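Acinetobacter secreted protease CpaA (Acinetobacter nosocomialis M2, PDB 6O38) probably hydrolyses proteins as a zinc metalloprotease that is secreted by a type II system and binds the chaperone CpaB. Local coordinates at residues G471-N476 and G501-L506; T512-G517 and A557-N562; A495-V500 and G528-N533; G457-G462 and G484-A489; T439-T444 and A479-G484. All coordinates share one frame; numbering follows the deposited sequence.

Contact 1: G471-N476 and G501-L506. With ZN (zinc ion), chain M.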
# COMPACT_ATOMS: atom_id res chain seq x y z
N GLY A 471 -4.58 -19.22 13.02
CA GLY A 471 -3.18 -19.38 12.67
C GLY A 471 -2.37 -19.88 13.85
O GLY A 471 -2.68 -19.59 15.01
N TRP A 472 -1.33 -20.64 13.54
CA TRP A 472 -0.44 -21.17 14.56
C TRP A 472 0.97 -21.27 14.02
O TRP A 472 1.18 -21.63 12.86
CB TRP A 472 -0.91 -22.55 15.05
CG TRP A 472 -2.22 -22.51 15.77
CD1 TRP A 472 -3.44 -22.84 15.25
CD2 TRP A 472 -2.46 -22.11 17.12
NE1 TRP A 472 -4.42 -22.68 16.21
CE2 TRP A 472 -3.84 -22.23 17.37
CE3 TRP A 472 -1.63 -21.67 18.16
CZ2 TRP A 472 -4.41 -21.92 18.60
CZ3 TRP A 472 -2.20 -21.36 19.38
CH2 TRP A 472 -3.57 -21.49 19.59
N ALA A 473 1.95 -20.95 14.87
CA ALA A 473 3.36 -21.04 14.52
C ALA A 473 4.24 -20.93 15.76
O ALA A 473 4.02 -20.06 16.60
CB ALA A 473 3.74 -19.95 13.51
N TRP A 474 5.23 -21.81 15.88
CA TRP A 474 6.16 -21.74 17.00
C TRP A 474 7.03 -20.49 16.89
O TRP A 474 7.52 -20.14 15.81
CB TRP A 474 7.04 -22.99 17.03
CG TRP A 474 6.26 -24.27 17.12
CD1 TRP A 474 5.97 -25.12 16.10
CD2 TRP A 474 5.68 -24.84 18.30
NE1 TRP A 474 5.24 -26.19 16.57
CE2 TRP A 474 5.04 -26.03 17.92
CE3 TRP A 474 5.63 -24.45 19.64
CZ2 TRP A 474 4.37 -26.85 18.83
CZ3 TRP A 474 4.96 -25.25 20.55
CH2 TRP A 474 4.34 -26.44 20.13
N ILE A 475 7.22 -19.82 18.02
CA ILE A 475 7.98 -18.57 18.07
C ILE A 475 9.45 -18.90 18.26
O ILE A 475 9.82 -19.69 19.13
CB ILE A 475 7.47 -17.66 19.21
CG1 ILE A 475 5.98 -17.35 19.01
CG2 ILE A 475 8.28 -16.38 19.26
CD1 ILE A 475 5.46 -16.24 19.89
N ASN A 476 10.30 -18.27 17.43
CA ASN A 476 11.75 -18.46 17.48
C ASN A 476 12.10 -19.94 17.32
O ASN A 476 12.76 -20.56 18.15
CB ASN A 476 12.34 -17.88 18.77
CG ASN A 476 13.85 -17.74 18.72
OD1 ASN A 476 14.42 -17.52 17.66
ND2 ASN A 476 14.49 -17.87 19.88
N GLY A 501 6.59 -14.72 10.55
CA GLY A 501 7.18 -13.78 11.50
C GLY A 501 7.37 -14.40 12.87
O GLY A 501 8.40 -14.19 13.51
N HIS A 502 6.38 -15.16 13.34
CA HIS A 502 6.53 -15.89 14.60
C HIS A 502 7.69 -16.87 14.51
O HIS A 502 8.53 -16.94 15.42
CB HIS A 502 5.23 -16.61 14.95
CG HIS A 502 4.19 -15.73 15.56
ND1 HIS A 502 4.41 -15.02 16.72
CD2 HIS A 502 2.92 -15.45 15.18
CE1 HIS A 502 3.32 -14.33 17.03
NE2 HIS A 502 2.40 -14.58 16.11
N ASN A 503 7.75 -17.65 13.43
CA ASN A 503 8.85 -18.59 13.24
C ASN A 503 10.20 -17.89 13.29
O ASN A 503 11.18 -18.44 13.80
CB ASN A 503 8.68 -19.33 11.91
CG ASN A 503 7.60 -20.39 11.96
OD1 ASN A 503 7.18 -20.81 13.04
ND2 ASN A 503 7.15 -20.83 10.79
N LEU A 504 10.27 -16.67 12.76
CA LEU A 504 11.52 -15.92 12.75
C LEU A 504 11.89 -15.37 14.12
O LEU A 504 13.03 -14.92 14.31
CB LEU A 504 11.44 -14.77 11.74
CG LEU A 504 11.49 -15.18 10.27
CD1 LEU A 504 11.11 -14.02 9.37
CD2 LEU A 504 12.88 -15.69 9.91
N GLY A 505 10.98 -15.39 15.08
CA GLY A 505 11.25 -14.96 16.43
C GLY A 505 10.50 -13.72 16.88
O GLY A 505 10.96 -13.06 17.83
N LEU A 506 9.38 -13.38 16.25
CA LEU A 506 8.67 -12.14 16.53
C LEU A 506 7.44 -12.40 17.40
O LEU A 506 6.83 -13.47 17.34
CB LEU A 506 8.25 -11.45 15.23
CG LEU A 506 9.39 -11.12 14.27
CD1 LEU A 506 8.87 -10.40 13.04
CD2 LEU A 506 10.45 -10.29 14.97
ZN ZN M . 0.33 -14.32 16.08
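His502 and Ile475 meet near the C-terminal end of helix 496-504, and their side chains cross obliquely. Ile475 CG1 and CD1 both touch the ND1 corner of the imidazole, with Ile475 CD1 3.6 Å from His502 ND1. CG1 sits anti to the carbonyl carbon of Ile475 (chi1 -58°), which sends CD1 to the ring. The other branch, Ile475 CG2, approaches Leu506 O at 3.8 Å. The methyl of Ala473 adds a carbon-to-carbon contact, with Ala473 CB 3.9 Å from His502 CB.

Asn503 follows His502 on the helix. Asn503 CA makes a CA-H...O contact of 3.3 Å with Trp474 O. The carbonyl of His502 is gripped from two residues: Asn476 N donates to His502 O at 3.0 Å (N-H...O angle 156°), and Gly505 N donates to it within the helix end. Ile475 CA adds a CA-H...O contact to the same oxygen. Gly505 has a positive phi and closes the helix in a Schellman motif, so this carbonyl serves both the helix end and the loop 474-476.

His502 NE2 binds the zinc ion at 2.1 Å. His498, His508 and Asp170 of the chaperone CpaB complete the site. At the other ring nitrogen, His502 ND1 makes a weak hydrogen bond to Leu506 O. ND1 is the donor there, which leaves the NE2 lone pair for the metal. The metal bond and the weak ND1 bond together probably limit the ring's rotation, while the carbonyl, accepting two N-H groups, ties the helix end to the loop.

Contact 2: T512-G517 and A557-N562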
# COMPACT_ATOMS: atom_id res chain seq x y z
N THR A 512 7.21 -7.63 25.65
CA THR A 512 8.44 -7.10 26.23
C THR A 512 9.65 -7.31 25.34
O THR A 512 10.70 -6.71 25.60
CB THR A 512 8.69 -7.73 27.59
OG1 THR A 512 9.13 -9.09 27.42
CG2 THR A 512 7.42 -7.72 28.43
N ASN A 513 9.54 -8.14 24.30
CA ASN A 513 10.67 -8.41 23.43
C ASN A 513 10.84 -7.31 22.39
O ASN A 513 9.87 -6.69 21.95
CB ASN A 513 10.50 -9.76 22.72
CG ASN A 513 10.72 -10.94 23.65
OD1 ASN A 513 11.78 -11.56 23.64
ND2 ASN A 513 9.72 -11.24 24.47
N ILE A 514 12.10 -7.06 22.02
CA ILE A 514 12.38 -6.04 21.00
C ILE A 514 11.82 -6.47 19.65
O ILE A 514 11.44 -5.62 18.83
CB ILE A 514 13.89 -5.75 20.95
CG1 ILE A 514 14.17 -4.52 20.09
CG2 ILE A 514 14.66 -6.96 20.43
CD1 ILE A 514 15.64 -4.14 20.04
N GLY A 515 11.76 -7.78 19.39
CA GLY A 515 11.18 -8.28 18.16
C GLY A 515 9.68 -8.41 18.25
O GLY A 515 9.15 -9.51 18.39
N SER A 516 8.98 -7.28 18.17
CA SER A 516 7.53 -7.25 18.34
C SER A 516 6.93 -6.28 17.33
O SER A 516 7.62 -5.45 16.74
CB SER A 516 7.14 -6.86 19.77
OG SER A 516 7.67 -5.60 20.12
N GLY A 517 5.61 -6.40 17.15
CA GLY A 517 4.93 -5.58 16.17
C GLY A 517 4.69 -4.16 16.64
O GLY A 517 4.79 -3.83 17.83
N ALA A 557 11.38 -5.31 14.80
CA ALA A 557 11.25 -6.68 14.30
C ALA A 557 12.34 -7.02 13.30
O ALA A 557 12.83 -8.16 13.27
CB ALA A 557 9.86 -6.88 13.68
N VAL A 558 12.72 -6.06 12.46
CA VAL A 558 13.69 -6.33 11.40
C VAL A 558 15.04 -6.71 11.99
O VAL A 558 15.76 -7.56 11.44
CB VAL A 558 13.81 -5.11 10.46
CG1 VAL A 558 14.88 -5.33 9.41
CG2 VAL A 558 12.47 -4.82 9.80
N SER A 559 15.41 -6.12 13.13
CA SER A 559 16.69 -6.45 13.75
C SER A 559 16.72 -7.89 14.24
O SER A 559 17.78 -8.53 14.21
CB SER A 559 16.98 -5.48 14.90
OG SER A 559 16.11 -5.72 15.99
N VAL A 560 15.59 -8.41 14.70
CA VAL A 560 15.54 -9.80 15.14
C VAL A 560 15.49 -10.75 13.95
O VAL A 560 16.12 -11.81 13.96
CB VAL A 560 14.35 -10.02 16.09
CG1 VAL A 560 14.16 -11.49 16.39
CG2 VAL A 560 14.56 -9.23 17.38
N ILE A 561 14.75 -10.38 12.90
CA ILE A 561 14.70 -11.19 11.69
C ILE A 561 16.09 -11.34 11.09
O ILE A 561 16.51 -12.44 10.71
CB ILE A 561 13.71 -10.59 10.67
CG1 ILE A 561 12.28 -10.65 11.21
CG2 ILE A 561 13.81 -11.31 9.34
CD1 ILE A 561 11.26 -10.03 10.28
N ASN A 562 16.84 -10.24 11.00
CA ASN A 562 18.16 -10.27 10.39
C ASN A 562 19.17 -11.07 11.21
O ASN A 562 20.21 -11.46 10.67
CB ASN A 562 18.68 -8.84 10.17
CG ASN A 562 17.87 -8.09 9.13
OD1 ASN A 562 17.12 -8.68 8.36
ND2 ASN A 562 18.04 -6.77 9.11
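Ile514 and Val560 both have one branch anti to the backbone N, CG1 in each case (chi1 -169° and 171°). This leaves their CG2 methyls to face each other. In Ile514 the CG2 lies between the backbone N and the carbonyl carbon, and in Val560 it lies beside the backbone N. Ile514 CG2 and Val560 CG2 touch at 3.8 Å.

The same Val560 methyl also reaches the backbone of the loop, with Val560 CG2 3.6 Å from Gly515 CA. Gly515 has no side chain to hold the helix off. Gly515 CA therefore comes within 4.2 Å of Ala557 CA of helix 557-569. Gly515 is the centre of an inverse gamma turn, in which Ser516 N makes a weak bond to Ile514 O. Ser516 OG donates to Asn513 O at 3.1 Å and ties the loop to itself. Ser516 O lies 4.1 Å from Ala557 CB.

The polar link between loop and helix is indirect. Ser536 OG is hydrogen-bonded to both Ser516 O and Ala557 N. Ser559 turns its hydroxyl back to Asp556 O, and the backbone of Ile514 is bonded to that of Asp556. The direct contact is thus apolar and rests on close fit round a glycine, while several backbone groups bond to Ser536, Asp556 and Tyr507 outside the two segments.

Contact 3: A495-V500 and G528-N533. With ZN (zinc ion), chain M.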
# COMPACT_ATOMS: atom_id res chain seq x y z
N ALA A 495 -2.06 -14.24 6.27
CA ALA A 495 -1.66 -14.84 7.54
C ALA A 495 -0.28 -15.46 7.50
O ALA A 495 0.34 -15.63 8.56
CB ALA A 495 -2.69 -15.90 7.96
N MSE A 496 0.22 -15.81 6.32
CA MSE A 496 1.51 -16.50 6.21
C MSE A 496 2.66 -15.62 6.69
O MSE A 496 3.49 -16.06 7.48
CB MSE A 496 1.77 -16.94 4.77
CG MSE A 496 3.00 -17.83 4.65
SE MSE A 496 3.50 -18.25 2.82
CE MSE A 496 4.89 -19.56 3.20
N ARG A 497 2.70 -14.38 6.21
CA ARG A 497 3.74 -13.45 6.66
C ARG A 497 3.65 -13.19 8.15
O ARG A 497 4.64 -12.78 8.76
CB ARG A 497 3.65 -12.13 5.89
CG ARG A 497 2.43 -11.29 6.22
CD ARG A 497 2.53 -9.92 5.56
NE ARG A 497 1.36 -9.09 5.83
CZ ARG A 497 1.14 -7.91 5.26
NH1 ARG A 497 2.01 -7.42 4.38
NH2 ARG A 497 0.05 -7.22 5.56
N HIS A 498 2.48 -13.43 8.76
CA HIS A 498 2.34 -13.29 10.20
C HIS A 498 2.89 -14.52 10.93
O HIS A 498 3.64 -14.39 11.90
CB HIS A 498 0.87 -13.06 10.56
CG HIS A 498 0.62 -12.93 12.03
ND1 HIS A 498 0.69 -11.72 12.69
CD2 HIS A 498 0.29 -13.84 12.97
CE1 HIS A 498 0.42 -11.90 13.97
NE2 HIS A 498 0.18 -13.18 14.17
N GLU A 499 2.53 -15.71 10.46
CA GLU A 499 3.01 -16.93 11.10
C GLU A 499 4.51 -17.12 10.88
O GLU A 499 5.22 -17.57 11.79
CB GLU A 499 2.23 -18.14 10.59
CG GLU A 499 0.72 -18.04 10.79
CD GLU A 499 0.33 -17.77 12.24
OE1 GLU A 499 -0.65 -17.02 12.46
OE2 GLU A 499 1.01 -18.28 13.15
N VAL A 500 5.00 -16.79 9.68
CA VAL A 500 6.44 -16.88 9.43
C VAL A 500 7.19 -15.89 10.30
O VAL A 500 8.30 -16.17 10.77
CB VAL A 500 6.72 -16.66 7.93
CG1 VAL A 500 8.21 -16.46 7.68
CG2 VAL A 500 6.20 -17.83 7.11
N GLY A 528 1.91 -6.49 14.53
CA GLY A 528 1.16 -5.59 15.39
C GLY A 528 -0.19 -5.18 14.85
O GLY A 528 -0.72 -4.13 15.23
N GLY A 529 -0.78 -6.00 13.98
CA GLY A 529 -2.06 -5.67 13.38
C GLY A 529 -2.16 -6.07 11.92
O GLY A 529 -3.25 -6.41 11.45
N ASN A 530 -1.04 -6.03 11.21
CA ASN A 530 -0.90 -6.67 9.90
C ASN A 530 -1.79 -6.01 8.84
O ASN A 530 -2.45 -6.69 8.06
CB ASN A 530 -1.19 -8.17 9.99
CG ASN A 530 -0.68 -8.94 8.79
OD1 ASN A 530 0.26 -8.52 8.12
ND2 ASN A 530 -1.31 -10.08 8.51
N ASN A 531 -1.81 -4.68 8.79
CA ASN A 531 -2.56 -3.97 7.77
C ASN A 531 -1.70 -3.09 6.87
O ASN A 531 -2.24 -2.40 6.00
CB ASN A 531 -3.68 -3.12 8.40
CG ASN A 531 -3.17 -2.14 9.44
OD1 ASN A 531 -2.00 -1.77 9.45
ND2 ASN A 531 -4.06 -1.70 10.32
N ILE A 532 -0.37 -3.10 7.04
CA ILE A 532 0.55 -2.47 6.11
C ILE A 532 1.68 -3.45 5.82
O ILE A 532 1.98 -4.33 6.63
CB ILE A 532 1.11 -1.13 6.64
CG1 ILE A 532 1.92 -1.34 7.92
CG2 ILE A 532 -0.01 -0.12 6.87
CD1 ILE A 532 2.60 -0.09 8.43
N ASN A 533 2.30 -3.28 4.66
CA ASN A 533 3.28 -4.25 4.16
C ASN A 533 4.67 -3.96 4.72
O ASN A 533 5.62 -3.66 3.99
CB ASN A 533 3.29 -4.25 2.64
CG ASN A 533 1.92 -4.54 2.05
OD1 ASN A 533 1.12 -5.28 2.63
ND2 ASN A 533 1.64 -3.97 0.89
ZN ZN M . 0.33 -14.32 16.08
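Arg497 reaches from the helix to the loop and binds two asparagines there. The straighter bond runs from Arg497 NH1 to Asn533 OD1 at 2.9 Å, with an N-H...O angle of 157°. The oxygen lies at the edge of the guanidinium, near its plane. Arg497 NE and NH2 share Asn530 OD1 through two bent, weak bonds; Arg497 NH2 lies 2.9 Å from Asn530 OD1. The guanidinium and the amide of Asn530 are turned 58° against each other. CG of Arg497 lies between its backbone N and carbonyl carbon (chi1 70°), and from there the chain runs extended to NE.

Arg497 and Asn530 each have a further partner. Arg497 NH1 also bonds to Thr408 OG1 on helix 391-411, and Asn530 ND2 bonds to Ala494 O. The oxygen of Asn530 is thereby turned to the arginine. Leu404 and Thr405 pack on the Arg497 side chain. Beside it, His498 CB lies 4.2 Å from Asn530 ND2.

His498 NE2 binds the zinc ion at 2.2 Å, and its ND1 is hydrogen-bonded to Ala526 O. Met527 touches the same side chain. His498, Glu499, His502, Gly505 and His508 fit the HExxHxxGxxH zinc-binding sequence of the metzincins. The loop with Met527 close to a zinc histidine is consistent with the Met-turn of that clan.

Contact 4: G457-G462 and G484-A489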
# COMPACT_ATOMS: atom_id res chain seq x y z
N GLY A 457 11.93 -25.03 5.95
CA GLY A 457 10.74 -24.98 6.78
C GLY A 457 9.56 -25.60 6.07
O GLY A 457 9.63 -25.94 4.89
N VAL A 458 8.47 -25.74 6.82
CA VAL A 458 7.24 -26.34 6.32
C VAL A 458 6.08 -25.44 6.72
O VAL A 458 6.07 -24.87 7.82
CB VAL A 458 7.05 -27.78 6.85
CG1 VAL A 458 7.31 -27.84 8.34
CG2 VAL A 458 5.66 -28.30 6.52
N TYR A 459 5.11 -25.29 5.82
CA TYR A 459 3.90 -24.52 6.09
C TYR A 459 2.69 -25.32 5.64
O TYR A 459 2.70 -25.95 4.58
CB TYR A 459 3.94 -23.16 5.38
CG TYR A 459 2.96 -22.16 5.94
CD1 TYR A 459 1.66 -22.09 5.46
CD2 TYR A 459 3.33 -21.29 6.95
CE1 TYR A 459 0.76 -21.19 5.97
CE2 TYR A 459 2.43 -20.38 7.47
CZ TYR A 459 1.15 -20.33 6.98
OH TYR A 459 0.25 -19.42 7.49
N TYR A 460 1.64 -25.29 6.46
CA TYR A 460 0.48 -26.16 6.29
C TYR A 460 -0.78 -25.33 6.12
O TYR A 460 -1.02 -24.39 6.89
CB TYR A 460 0.34 -27.10 7.49
CG TYR A 460 -0.88 -28.00 7.43
CD1 TYR A 460 -0.99 -28.99 6.47
CD2 TYR A 460 -1.92 -27.85 8.34
CE1 TYR A 460 -2.10 -29.82 6.42
CE2 TYR A 460 -3.03 -28.66 8.30
CZ TYR A 460 -3.12 -29.65 7.34
OH TYR A 460 -4.23 -30.46 7.29
N GLN A 461 -1.57 -25.66 5.10
CA GLN A 461 -2.86 -25.02 4.84
C GLN A 461 -3.94 -26.07 5.00
O GLN A 461 -4.07 -26.97 4.17
CB GLN A 461 -2.88 -24.41 3.44
CG GLN A 461 -4.24 -23.92 2.98
CD GLN A 461 -4.18 -23.20 1.65
OE1 GLN A 461 -4.06 -21.98 1.60
NE2 GLN A 461 -4.27 -23.96 0.56
N GLY A 462 -4.72 -25.96 6.08
CA GLY A 462 -5.70 -26.98 6.43
C GLY A 462 -7.09 -26.39 6.62
O GLY A 462 -7.30 -25.18 6.49
N GLY A 484 4.58 -23.69 10.33
CA GLY A 484 3.50 -22.74 10.51
C GLY A 484 2.26 -23.22 9.79
O GLY A 484 2.33 -24.03 8.87
N ALA A 485 1.11 -22.70 10.23
CA ALA A 485 -0.15 -23.16 9.67
C ALA A 485 -1.21 -22.08 9.80
O ALA A 485 -1.20 -21.28 10.74
CB ALA A 485 -0.63 -24.44 10.35
N ASN A 486 -2.13 -22.06 8.83
CA ASN A 486 -3.37 -21.30 8.92
C ASN A 486 -4.47 -22.09 8.22
O ASN A 486 -4.20 -23.02 7.46
CB ASN A 486 -3.24 -19.90 8.30
CG ASN A 486 -3.00 -19.93 6.81
OD1 ASN A 486 -1.87 -19.80 6.34
ND2 ASN A 486 -4.08 -20.07 6.04
N ASP A 487 -5.71 -21.71 8.50
CA ASP A 487 -6.85 -22.37 7.88
C ASP A 487 -7.40 -21.50 6.74
O ASP A 487 -6.80 -20.49 6.36
CB ASP A 487 -7.92 -22.68 8.94
CG ASP A 487 -8.69 -21.45 9.39
OD1 ASP A 487 -8.30 -20.32 9.05
OD2 ASP A 487 -9.70 -21.63 10.11
N ILE A 488 -8.54 -21.90 6.20
CA ILE A 488 -9.23 -21.10 5.20
C ILE A 488 -10.55 -20.54 5.71
O ILE A 488 -11.07 -19.59 5.10
CB ILE A 488 -9.47 -21.91 3.90
CG1 ILE A 488 -10.40 -23.10 4.18
CG2 ILE A 488 -8.15 -22.39 3.32
CD1 ILE A 488 -10.79 -23.86 2.93
N ALA A 489 -11.11 -21.09 6.79
CA ALA A 489 -12.37 -20.58 7.34
C ALA A 489 -12.26 -19.10 7.70
O ALA A 489 -13.10 -18.29 7.28
CB ALA A 489 -12.77 -21.41 8.56
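Val458 starts the pairing of strand 457-462 with strand 483-487: Val458 O accepts from Gly484 N at 3.1 Å. The strands run parallel, with 14° between their directions.

Tyr459 is bridged with Gly484. Its CG lies anti to the backbone N (chi1 -162°), which swings the ring across the neighbouring strand. Gly484 O and Ala485 N lie over one face of this ring, with Gly484 O 3.4 Å above the plane and offset toward the rim. Gly484 has no side chain to meet the ring. At the ring edge the Tyr459 hydroxyl meets Asn486 OD1. This contact is modelled too short for its details to be trusted. The other end of that amide is held by Asn486 ND2 donating to Asp487 O at 2.8 Å.

Tyr460 N donates to Gly484 O at 2.8 Å, and Tyr460 O accepts from Asn486 N at 3.2 Å. The side chain points to the face opposite Tyr459, where Tyr460 CB lies 4.0 Å from Ala485 CB. The Tyr460 hydroxyl bonds to Glu464. Gln461 shares the Tyr459 face and sets Gln461 CG 4.2 Å from Ile488 CG2. Gly462 N donates to Asn486 O at 3.3 Å.

Strand 367-381 pairs with the other side of strand 457-462, and the short strand 471-473 runs antiparallel beside 483-487. Helix 391-411 packs on Tyr459, Gln461 and Asn486, and Tyr459 also touches Met496 and Glu499 of the zinc-binding helix.

Contact 5: T439-T444 and A479-G484. With SO4 (sulfate ion), chain N.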
# COMPACT_ATOMS: atom_id res chain seq x y z
N THR A 439 2.00 -32.22 15.86
CA THR A 439 2.29 -33.51 15.25
C THR A 439 2.94 -33.37 13.87
O THR A 439 3.60 -34.31 13.42
CB THR A 439 1.02 -34.35 15.14
OG1 THR A 439 0.19 -33.83 14.10
CG2 THR A 439 0.25 -34.31 16.46
N GLY A 440 2.74 -32.24 13.20
CA GLY A 440 3.39 -32.02 11.91
C GLY A 440 4.90 -32.01 11.98
O GLY A 440 5.56 -32.23 10.96
N ARG A 441 5.47 -31.77 13.16
CA ARG A 441 6.92 -31.77 13.31
C ARG A 441 7.49 -33.18 13.25
O ARG A 441 8.66 -33.36 12.89
CB ARG A 441 7.30 -31.11 14.63
CG ARG A 441 6.70 -29.73 14.83
CD ARG A 441 6.94 -29.22 16.24
NE ARG A 441 6.41 -30.14 17.24
CZ ARG A 441 6.42 -29.90 18.55
NH1 ARG A 441 6.94 -28.77 19.02
NH2 ARG A 441 5.92 -30.79 19.39
N ASP A 442 6.69 -34.19 13.58
CA ASP A 442 7.12 -35.57 13.60
C ASP A 442 6.49 -36.40 12.49
O ASP A 442 6.91 -37.55 12.29
CB ASP A 442 6.79 -36.22 14.95
CG ASP A 442 7.25 -35.38 16.12
OD1 ASP A 442 8.47 -35.16 16.25
OD2 ASP A 442 6.39 -34.95 16.92
N ASP A 443 5.50 -35.86 11.78
CA ASP A 443 4.81 -36.58 10.72
C ASP A 443 5.80 -37.09 9.68
O ASP A 443 6.57 -36.31 9.11
CB ASP A 443 3.76 -35.67 10.08
CG ASP A 443 2.85 -36.40 9.12
OD1 ASP A 443 3.34 -37.16 8.25
OD2 ASP A 443 1.62 -36.22 9.24
N THR A 444 5.77 -38.40 9.44
CA THR A 444 6.77 -39.01 8.57
C THR A 444 6.61 -38.56 7.13
O THR A 444 7.61 -38.37 6.42
CB THR A 444 6.68 -40.54 8.67
OG1 THR A 444 6.65 -40.92 10.05
CG2 THR A 444 7.87 -41.20 8.00
N ALA A 479 15.13 -25.86 14.08
CA ALA A 479 14.87 -26.68 12.90
C ALA A 479 13.72 -27.66 13.15
O ALA A 479 12.93 -27.94 12.24
CB ALA A 479 16.13 -27.43 12.49
N TYR A 480 13.62 -28.18 14.37
CA TYR A 480 12.54 -29.10 14.70
C TYR A 480 11.18 -28.41 14.74
O TYR A 480 10.17 -29.03 14.39
CB TYR A 480 12.82 -29.78 16.04
CG TYR A 480 11.70 -30.66 16.53
CD1 TYR A 480 11.44 -31.89 15.94
CD2 TYR A 480 10.89 -30.26 17.59
CE1 TYR A 480 10.41 -32.69 16.38
CE2 TYR A 480 9.86 -31.06 18.04
CZ TYR A 480 9.62 -32.28 17.43
OH TYR A 480 8.60 -33.08 17.88
N ASN A 481 11.13 -27.15 15.15
CA ASN A 481 9.88 -26.43 15.33
C ASN A 481 9.56 -25.50 14.17
O ASN A 481 8.58 -24.74 14.25
CB ASN A 481 9.91 -25.63 16.63
CG ASN A 481 9.83 -26.51 17.86
OD1 ASN A 481 8.97 -27.38 17.97
ND2 ASN A 481 10.74 -26.29 18.81
N MSE A 482 10.33 -25.55 13.09
CA MSE A 482 10.12 -24.65 11.96
C MSE A 482 8.89 -25.07 11.16
O MSE A 482 9.01 -25.72 10.12
CB MSE A 482 11.36 -24.62 11.06
CG MSE A 482 11.33 -23.52 10.02
SE MSE A 482 11.33 -21.74 10.81
CE MSE A 482 10.93 -20.70 9.20
N ILE A 483 7.71 -24.71 11.66
CA ILE A 483 6.45 -25.07 11.00
C ILE A 483 5.42 -24.01 11.32
O ILE A 483 5.38 -23.47 12.43
CB ILE A 483 5.98 -26.48 11.43
CG1 ILE A 483 4.71 -26.88 10.69
CG2 ILE A 483 5.78 -26.55 12.94
CD1 ILE A 483 4.28 -28.31 10.92
N GLY A 484 4.58 -23.69 10.33
CA GLY A 484 3.50 -22.74 10.51
C GLY A 484 2.26 -23.22 9.79
O GLY A 484 2.33 -24.03 8.87
S SO4 N . 6.04 -29.39 22.77
O1 SO4 N . 6.49 -30.60 23.46
O2 SO4 N . 7.08 -28.94 21.86
O3 SO4 N . 4.82 -29.69 22.02
O4 SO4 N . 5.76 -28.35 23.76
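The guanidinium of Arg441 has Tyr480 on one face and polar partners at its edge. Tyr480 CE2 lies over its centre, 3.6 Å above the plane. The two flat groups are 37° apart, so they lean together rather than lie parallel. One face of the Tyr480 ring takes Arg441 CB in a CH-pi contact, 4.1 Å from the ring centroid. At the ring edge is Asp442. Tyr480 OH donates to Asp442 OD1 at 2.6 Å, on the syn side of the carboxylate.

At the guanidinium edge, Arg441 NH1 donates to Asn481 OD1 at 2.7 Å. Arg441 NH1 also donates to O2 of a sulfate at 2.8 Å, and Arg441 NH2 donates to sulfate O3 at 3.1 Å. The arginine chain bends at chi3 (-57°), which folds the group over the tyrosine. Lower down, Arg441 CG touches Ile483 CG2 at 3.8 Å, and Ile483 CD1 packs on Gly440.

The NE of Arg441 bonds to Ser438 O, so all three guanidinium nitrogens have a partner. The sulfate probably comes from the crystallisation liquor. Its place at NH1 and NH2 means that Arg441 can bind an anion at this edge, while Asp442 holds the Tyr480 hydroxyl.

In the fold
All five contacts lie in the protease part of the chain. Contacts 1, 4 and 5 share one sheet region: strand 483-487 serves contacts 4 and 5, which have Gly484 in common, and strand 471-473 of contact 1 is its antiparallel neighbour. Contacts 1 and 3 both use helix 496-504 and hold two of the zinc histidines; their centres are 11 Å apart. Contact 2 follows contact 1 along the chain and touches it through Leu506 against helix 557-569. Contacts 2 and 4 have centres 23 Å apart. Contact 1 crosses 3, 4 and 5, contact 4 crosses 5, and contact 2 crosses 3. The sheet packs on the zinc helix, and helix 557-569 meets its C-terminal end.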